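PDB 3PBK: fatty Acyl-Adenylate Ligase from Escherichia coli, which belongs to the AMP-binding enzyme family of the ANL clan and holds 5'-O-[(S)-(dodecanoyloxy)(hydroxy)phosphoryl]adenosine in a pocket of 21 residues. Local coordinates for residues A17-L22 with E199-L204; G192-H197 with G423-Q428; A339-A344 with G417-S422. One frame throughout, in Å; residues are numbered along the deposited sequence.

Contacts 1 and 2 use one piece of chain, strand 193-196 running into helix 197-211, and contact 3 lies against both. Contact 1 packs the helix against an N-terminal loop and contact 2 bridges the strand to the loop 423-428; their centres are 17 Å apart, and L22 N meets H197 ND1 at 3.1 Å in a probable hydrogen bond. Contact 3 lies about 11 Å and 10 Å from contacts 1 and 2, centre to centre. It meets contact 1 through the E199 OE2 to S422 OG hydrogen bond, and contact 2 through Y424 OH and E340 OE2. Contact 3 touches 1ZZ directly, whereas the nearest atoms of the L204 and V193 side chains are about 7 Å away.

Contact 1: A17-L22 with E199-L204; sequences ADFPTL and EVMANL
A17 and L204 bring the two backbones closest, with 5.7 Å between A17 CA and L204 CA, where an irregular N-terminal loop wraps the side of helix 197-211 in this AMP-binding enzyme fold. The loop bends round M201: the CA atoms of A17, F19, P20, T21 and L22 all lie 6.4 to 7.1 Å from M201 CA. The helical turn keeps its own bonding, for example L204 N to V200 O, and no hydrogen bond joins 17-22 to 199-204, so these two segments meet by packing alone; H197 ND1, where the helix starts, bonds L22 N.

Selenomethionine M201 fills the arc. Its chain is bent at chi2 (-46°) and again at chi3 (-57°), which folds the methyl back among the loop residues. M201 CG meets F19 O at 3.5 Å and P20 O at nearly the same distance. The methyl CE approaches the edge of the F19 ring near its plane, 4.1 Å from F19 CD2, and also reaches A17 CB. At the start of helix 22-29, L22 divides its two branches: CD1 lies across V200, 3.8 Å from V200 CG1, while CD2 meets both M201 SE and L204 CD2. The V200 and L204 side chains each run roughly at right angles to L22.

Helix 229-241 closes this apolar layer, with L237 against L22 and V200, and V233 and T238 against L204. The F19 ring leads away from the helix and meets the Y28 ring with planes at about 45°. At the A17 end, A17 CB rests 3.7 Å from L204 CB.

Contact 2: G192-H197 with G423-Q428; sequences GVIITH and GYFGDQ
V193 and Y424 form a single antiparallel beta bridge, a non-hydrogen-bonded pair whose CA atoms are 4.8 Å apart. It adds the loop 423-428 to the two-stranded hairpin of strands 177-181 and 193-196, which carries the Ser/Thr/Gly-rich loop characteristic of the ANL superfamily. Two backbone bonds flank the pair. F425 N donates to G192 O at 2.6 Å with an N-H...O angle of 162°, lying in the carbonyl plane; I194 N donates to G423 O at 3.1 Å.

Side chains meet on both faces of the bridge. On one, V193 CG2 reaches the Y424 ring, 3.8 Å from CE1. On the other, I194 packs against the backbone and CB of F425: I194 CG1 lies 3.8 Å from F425 CB, and I194 CD1 is 3.6 Å from F425 CA. With chi1 at -175°, F425 CG lies trans to the backbone N; ring atom CD1 still touches I194 while the rest leads away, and L180 of strand 177-181 touches both residues.

Farther out, Y424 OH is hydrogen-bonded to E340 OE2, anchoring the ring's polar end to the loop after strand 332-337. The loop then reverses through a type II beta turn from Y424 to D427, with G426 at its third position, a positive-phi place (phi 94°). D427 N closes the turn on Y424 O at 2.9 Å, and D427 OD1 N-caps helix 428-437 by accepting from S430 N.

Contact 3: A339-A344 with G417-S422; sequences AENALA and GPSLMS. With 1ZZ (5'-O-[(S)-(dodecanoyloxy)(hydroxy)phosphoryl]adenosine), chain C.
The pocket for 5'-O-[(S)-(dodecanoyloxy)(hydroxy)phosphoryl]adenosine (1ZZ) is walled here by the loop that follows strand 332-337, and the loop 417-422 backs that wall from behind. A339 N donates a hydrogen bond to 1ZZ O3, a phosphoryl oxygen, at 2.8 Å. L343 lies along the acyl chain and spends one branch on each of two places: CD1 is 3.3 Å from 1ZZ C6, and CD2 is 3.3 Å from 1ZZ C8.

One backbone bond ties the two loops together. M421 N donates to E340 O at 3.1 Å with an N-H...O angle of 152°, but from above the carbonyl plane, 36° out of it. The same oxygen sits against the methyl L420 CD2. Selenomethionine M421 takes CG between its backbone N and carbonyl carbon (chi1 67°) and is extended beyond; it therefore runs alongside E340, both side chains pointing the same way, with M421 SE 3.7 Å from E340 CG. One residue on, N341 packs against S419, with N341 CG 3.6 Å from S419 CB.

S419 belongs to a type I beta turn from G417 to L420, closed by L420 N on G417 O, and its hydroxyl faces N203 of helix 197-211. V193 of strand 193-196 touches both E340 and M421, so the pair is flanked by the hairpin too. The first loop ends the Tyr-Gly-x-x-Glu motif of the ANL superfamily with its glutamate, E340; the second lies within the Gly-rich motif that runs from strand 411-416 to the Gly-Tyr pair G423-Y424.

Contact 1: A17-L22 with E199-L204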
# COMPACT_ATOMS: atom_id res chain seq x y z
N ALA A 17 3.51 -18.92 -9.44
CA ALA A 17 2.84 -19.01 -8.15
C ALA A 17 1.99 -20.30 -8.02
O ALA A 17 1.19 -20.45 -7.09
CB ALA A 17 1.99 -17.76 -7.91
N ASP A 18 2.18 -21.21 -8.97
CA ASP A 18 1.67 -22.59 -8.98
C ASP A 18 1.41 -23.30 -7.66
O ASP A 18 0.63 -24.24 -7.62
CB ASP A 18 2.69 -23.47 -9.68
CG ASP A 18 2.45 -23.58 -11.14
OD1 ASP A 18 1.53 -24.34 -11.51
OD2 ASP A 18 3.18 -22.92 -11.92
N PHE A 19 2.08 -22.88 -6.60
CA PHE A 19 2.17 -23.68 -5.38
C PHE A 19 1.04 -23.51 -4.38
O PHE A 19 0.36 -22.47 -4.35
CB PHE A 19 3.50 -23.42 -4.70
CG PHE A 19 4.62 -23.27 -5.66
CD1 PHE A 19 5.35 -24.37 -6.06
CD2 PHE A 19 4.91 -22.03 -6.20
CE1 PHE A 19 6.37 -24.24 -6.96
CE2 PHE A 19 5.93 -21.89 -7.10
CZ PHE A 19 6.66 -23.00 -7.48
N PRO A 20 0.84 -24.54 -3.54
CA PRO A 20 -0.13 -24.60 -2.45
C PRO A 20 0.25 -23.69 -1.29
O PRO A 20 -0.61 -23.08 -0.66
CB PRO A 20 -0.05 -26.06 -1.98
CG PRO A 20 0.69 -26.79 -3.07
CD PRO A 20 1.60 -25.80 -3.67
N THR A 21 1.55 -23.59 -1.03
CA THR A 21 2.04 -23.03 0.22
C THR A 21 3.29 -22.22 -0.05
O THR A 21 4.07 -22.57 -0.92
CB THR A 21 2.41 -24.17 1.17
OG1 THR A 21 1.27 -24.51 1.96
CG2 THR A 21 3.56 -23.77 2.07
N LEU A 22 3.48 -21.14 0.71
CA LEU A 22 4.65 -20.26 0.52
C LEU A 22 5.96 -21.02 0.67
O LEU A 22 6.95 -20.70 0.01
CB LEU A 22 4.62 -19.09 1.51
CG LEU A 22 3.81 -17.85 1.13
CD1 LEU A 22 3.52 -17.00 2.35
CD2 LEU A 22 4.54 -17.05 0.08
N GLU A 199 -4.78 -18.29 0.39
CA GLU A 199 -5.17 -16.96 -0.04
C GLU A 199 -4.00 -16.19 -0.64
O GLU A 199 -4.10 -15.66 -1.75
CB GLU A 199 -5.82 -16.21 1.12
CG GLU A 199 -7.15 -16.84 1.53
CD GLU A 199 -7.54 -16.57 2.98
OE1 GLU A 199 -6.94 -15.68 3.63
OE2 GLU A 199 -8.46 -17.26 3.47
N VAL A 200 -2.88 -16.13 0.07
CA VAL A 200 -1.75 -15.38 -0.46
C VAL A 200 -1.25 -16.02 -1.76
O VAL A 200 -0.72 -15.35 -2.64
CB VAL A 200 -0.59 -15.23 0.56
CG1 VAL A 200 0.23 -16.50 0.61
CG2 VAL A 200 0.29 -14.05 0.20
N MSE A 201 -1.44 -17.33 -1.89
CA MSE A 201 -1.03 -18.02 -3.11
C MSE A 201 -1.98 -17.73 -4.26
O MSE A 201 -1.55 -17.50 -5.38
CB MSE A 201 -0.88 -19.52 -2.88
CG MSE A 201 0.35 -19.87 -2.06
SE MSE A 201 2.03 -18.96 -2.57
CE MSE A 201 2.14 -19.50 -4.46
N ALA A 202 -3.28 -17.73 -3.97
CA ALA A 202 -4.29 -17.39 -4.98
C ALA A 202 -3.98 -16.05 -5.59
O ALA A 202 -4.07 -15.88 -6.81
CB ALA A 202 -5.71 -17.39 -4.38
N ASN A 203 -3.61 -15.09 -4.74
CA ASN A 203 -3.32 -13.76 -5.21
C ASN A 203 -2.00 -13.70 -5.95
O ASN A 203 -1.92 -13.13 -7.03
CB ASN A 203 -3.37 -12.73 -4.09
CG ASN A 203 -3.72 -11.34 -4.59
OD1 ASN A 203 -4.77 -11.15 -5.19
ND2 ASN A 203 -2.85 -10.37 -4.37
N LEU A 204 -0.96 -14.30 -5.38
CA LEU A 204 0.31 -14.39 -6.09
C LEU A 204 0.12 -14.98 -7.49
O LEU A 204 0.67 -14.48 -8.47
CB LEU A 204 1.29 -15.24 -5.29
CG LEU A 204 2.26 -14.49 -4.38
CD1 LEU A 204 1.74 -13.11 -4.03
CD2 LEU A 204 2.51 -15.31 -3.14

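Contact 2: G192-H197 with G423-Q428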
# COMPACT_ATOMS: atom_id res chain seq x y z
N GLY A 192 -6.39 -6.81 12.24
CA GLY A 192 -5.42 -7.68 11.60
C GLY A 192 -6.02 -8.53 10.50
O GLY A 192 -6.88 -9.37 10.76
N VAL A 193 -5.56 -8.33 9.26
CA VAL A 193 -6.03 -9.13 8.14
C VAL A 193 -5.38 -10.51 8.25
O VAL A 193 -4.16 -10.60 8.32
CB VAL A 193 -5.70 -8.46 6.77
CG1 VAL A 193 -6.15 -9.34 5.63
CG2 VAL A 193 -6.38 -7.12 6.66
N ILE A 194 -6.19 -11.57 8.32
CA ILE A 194 -5.64 -12.93 8.33
C ILE A 194 -5.43 -13.39 6.91
O ILE A 194 -6.34 -13.36 6.09
CB ILE A 194 -6.57 -13.95 9.02
CG1 ILE A 194 -6.68 -13.65 10.51
CG2 ILE A 194 -6.06 -15.37 8.79
CD1 ILE A 194 -7.82 -14.35 11.18
N ILE A 195 -4.21 -13.83 6.61
CA ILE A 195 -3.92 -14.32 5.28
C ILE A 195 -3.44 -15.77 5.39
O ILE A 195 -2.40 -16.03 5.99
CB ILE A 195 -2.88 -13.41 4.57
CG1 ILE A 195 -3.46 -12.02 4.32
CG2 ILE A 195 -2.44 -14.00 3.24
CD1 ILE A 195 -4.77 -12.01 3.54
N THR A 196 -4.21 -16.71 4.85
CA THR A 196 -3.79 -18.11 4.84
C THR A 196 -2.83 -18.37 3.69
O THR A 196 -2.70 -17.55 2.79
CB THR A 196 -4.98 -19.11 4.75
OG1 THR A 196 -5.53 -19.13 3.42
CG2 THR A 196 -6.06 -18.74 5.75
N HIS A 197 -2.14 -19.50 3.72
CA HIS A 197 -1.29 -19.83 2.59
C HIS A 197 -2.09 -19.86 1.29
O HIS A 197 -1.64 -19.35 0.27
CB HIS A 197 -0.60 -21.17 2.80
CG HIS A 197 0.58 -21.09 3.71
ND1 HIS A 197 1.82 -20.69 3.29
CD2 HIS A 197 0.70 -21.38 5.03
CE1 HIS A 197 2.66 -20.72 4.31
NE2 HIS A 197 2.00 -21.14 5.38
N GLY A 423 -10.85 -13.00 7.39
CA GLY A 423 -11.47 -12.03 8.28
C GLY A 423 -10.39 -11.36 9.10
O GLY A 423 -9.21 -11.63 8.93
N TYR A 424 -10.80 -10.46 9.99
CA TYR A 424 -9.86 -9.79 10.88
C TYR A 424 -9.58 -10.67 12.07
O TYR A 424 -10.49 -11.24 12.65
CB TYR A 424 -10.39 -8.42 11.34
CG TYR A 424 -10.54 -7.42 10.22
CD1 TYR A 424 -9.43 -6.96 9.53
CD2 TYR A 424 -11.79 -6.95 9.84
CE1 TYR A 424 -9.57 -6.05 8.49
CE2 TYR A 424 -11.94 -6.04 8.81
CZ TYR A 424 -10.82 -5.60 8.14
OH TYR A 424 -10.97 -4.70 7.12
N PHE A 425 -8.30 -10.77 12.42
CA PHE A 425 -7.85 -11.64 13.50
C PHE A 425 -8.56 -11.38 14.82
O PHE A 425 -8.44 -10.30 15.39
CB PHE A 425 -6.35 -11.51 13.68
CG PHE A 425 -5.79 -12.44 14.68
CD1 PHE A 425 -5.50 -13.76 14.34
CD2 PHE A 425 -5.55 -12.02 15.97
CE1 PHE A 425 -4.98 -14.63 15.25
CE2 PHE A 425 -5.03 -12.90 16.91
CZ PHE A 425 -4.75 -14.21 16.54
N GLY A 426 -9.29 -12.37 15.32
CA GLY A 426 -10.02 -12.22 16.55
C GLY A 426 -11.46 -11.79 16.35
O GLY A 426 -12.33 -12.09 17.16
N ASP A 427 -11.71 -11.07 15.25
CA ASP A 427 -13.06 -10.64 14.90
C ASP A 427 -13.91 -11.81 14.43
O ASP A 427 -13.69 -12.32 13.34
CB ASP A 427 -13.01 -9.58 13.79
CG ASP A 427 -14.35 -8.93 13.57
OD1 ASP A 427 -15.37 -9.58 13.88
OD2 ASP A 427 -14.38 -7.77 13.10
N GLN A 428 -14.87 -12.24 15.25
CA GLN A 428 -15.76 -13.34 14.87
C GLN A 428 -16.77 -12.90 13.79
O GLN A 428 -16.97 -13.62 12.80
CB GLN A 428 -16.47 -13.95 16.09
CG GLN A 428 -17.32 -15.20 15.80
CD GLN A 428 -16.51 -16.50 15.65
OE1 GLN A 428 -15.57 -16.76 16.41
NE2 GLN A 428 -16.88 -17.32 14.67

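Contact 3: A339-A344 with G417-S422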
# COMPACT_ATOMS: atom_id res chain seq x y z
N ALA A 339 -5.45 -4.85 1.43
CA ALA A 339 -4.83 -5.90 2.22
C ALA A 339 -5.82 -7.02 2.41
O ALA A 339 -5.44 -8.20 2.42
CB ALA A 339 -4.37 -5.37 3.56
N GLU A 340 -7.09 -6.64 2.52
CA GLU A 340 -8.17 -7.58 2.80
C GLU A 340 -8.36 -8.59 1.67
O GLU A 340 -9.21 -9.47 1.76
CB GLU A 340 -9.48 -6.83 3.08
CG GLU A 340 -9.55 -6.14 4.45
CD GLU A 340 -8.87 -4.78 4.49
OE1 GLU A 340 -8.23 -4.39 3.48
OE2 GLU A 340 -8.96 -4.10 5.54
N ASN A 341 -7.58 -8.46 0.61
CA ASN A 341 -7.56 -9.42 -0.48
C ASN A 341 -6.11 -9.84 -0.73
O ASN A 341 -5.74 -10.14 -1.86
CB ASN A 341 -8.16 -8.79 -1.74
CG ASN A 341 -8.46 -9.82 -2.84
OD1 ASN A 341 -7.89 -9.78 -3.93
ND2 ASN A 341 -9.38 -10.75 -2.56
N ALA A 342 -5.31 -9.84 0.33
CA ALA A 342 -3.86 -10.05 0.25
C ALA A 342 -3.15 -8.84 -0.38
O ALA A 342 -2.33 -8.20 0.26
CB ALA A 342 -3.52 -11.34 -0.51
N LEU A 343 -3.49 -8.52 -1.62
CA LEU A 343 -2.89 -7.37 -2.28
C LEU A 343 -3.71 -6.90 -3.48
O LEU A 343 -4.35 -5.84 -3.42
CB LEU A 343 -1.49 -7.74 -2.75
CG LEU A 343 -0.47 -6.62 -2.94
CD1 LEU A 343 0.38 -6.94 -4.16
CD2 LEU A 343 -1.13 -5.27 -3.09
N ALA A 344 -3.70 -7.67 -4.56
CA ALA A 344 -4.21 -7.21 -5.85
C ALA A 344 -5.67 -7.58 -6.12
O ALA A 344 -6.13 -8.64 -5.71
CB ALA A 344 -3.33 -7.73 -6.97
N GLY A 417 -13.61 -14.28 -4.14
CA GLY A 417 -12.68 -15.19 -4.79
C GLY A 417 -11.58 -15.62 -3.85
O GLY A 417 -11.50 -15.15 -2.72
N PRO A 418 -10.69 -16.50 -4.32
CA PRO A 418 -9.69 -17.22 -3.52
C PRO A 418 -8.77 -16.31 -2.71
O PRO A 418 -8.35 -16.70 -1.62
CB PRO A 418 -8.87 -17.95 -4.58
CG PRO A 418 -9.75 -18.01 -5.76
CD PRO A 418 -10.52 -16.74 -5.75
N SER A 419 -8.44 -15.14 -3.24
CA SER A 419 -7.54 -14.21 -2.57
C SER A 419 -8.15 -13.61 -1.32
O SER A 419 -7.43 -13.22 -0.41
CB SER A 419 -7.14 -13.10 -3.53
OG SER A 419 -6.41 -13.62 -4.62
N LEU A 420 -9.48 -13.55 -1.26
CA LEU A 420 -10.16 -12.92 -0.13
C LEU A 420 -9.64 -13.44 1.20
O LEU A 420 -9.37 -14.64 1.34
CB LEU A 420 -11.66 -13.20 -0.22
CG LEU A 420 -12.60 -12.08 0.19
CD1 LEU A 420 -13.88 -12.67 0.75
CD2 LEU A 420 -11.95 -11.19 1.21
N MSE A 421 -9.50 -12.54 2.17
CA MSE A 421 -9.01 -12.90 3.49
C MSE A 421 -10.00 -13.81 4.19
O MSE A 421 -11.05 -14.16 3.63
CB MSE A 421 -8.84 -11.65 4.33
CG MSE A 421 -10.14 -10.97 4.66
SE MSE A 421 -9.94 -9.52 5.96
CE MSE A 421 -11.81 -8.96 6.05
N SER A 422 -9.68 -14.19 5.41
CA SER A 422 -10.55 -15.05 6.19
C SER A 422 -11.38 -14.19 7.12
O SER A 422 -12.46 -14.59 7.57
CB SER A 422 -9.73 -16.07 6.97
OG SER A 422 -8.91 -16.83 6.10
P 1ZZ C . -3.67 -1.33 1.25
C1 1ZZ C . 5.20 -7.60 -8.89
N1 1ZZ C . -6.63 2.09 -3.09
O1 1ZZ C . -2.27 -0.42 -1.64
C2 1ZZ C . 3.76 -7.45 -8.45
N2 1ZZ C . -5.59 1.33 -4.90
O2 1ZZ C . -2.90 -2.00 -0.05
C3 1ZZ C . 3.35 -6.12 -7.82
N3 1ZZ C . -7.96 3.88 -4.33
O3 1ZZ C . -4.65 -2.26 2.09
C4 1ZZ C . 1.84 -5.97 -7.57
N4 1ZZ C . -7.55 3.97 -6.61
O4 1ZZ C . -2.76 -0.83 2.16
C5 1ZZ C . 1.17 -4.61 -7.36
N5 1ZZ C . -5.98 2.40 -7.62
O5 1ZZ C . -4.58 -0.14 0.70
C6 1ZZ C . -0.09 -4.72 -6.55
O6 1ZZ C . -6.15 1.43 -0.98
C7 1ZZ C . -1.27 -3.81 -6.82
O7 1ZZ C . -9.52 2.51 -0.89
C8 1ZZ C . -2.16 -3.47 -5.64
O8 1ZZ C . -9.24 -0.30 -0.44
C9 1ZZ C . -2.42 -2.01 -5.28
C10 1ZZ C . -2.31 -1.54 -3.85
C11 1ZZ C . -2.67 -2.28 -2.64
C12 1ZZ C . -2.75 -1.48 -1.43
C13 1ZZ C . -5.95 -0.43 0.59
C14 1ZZ C . -6.86 0.66 0.01
C15 1ZZ C . -8.11 0.40 -0.84
C16 1ZZ C . -8.40 1.77 -1.31
C17 1ZZ C . -7.04 2.27 -1.68
C18 1ZZ C . -5.75 1.19 -3.54
C19 1ZZ C . -6.43 2.37 -5.29
C20 1ZZ C . -7.06 2.84 -4.24
C21 1ZZ C . -8.17 4.42 -5.56
C22 1ZZ C . -6.64 2.90 -6.48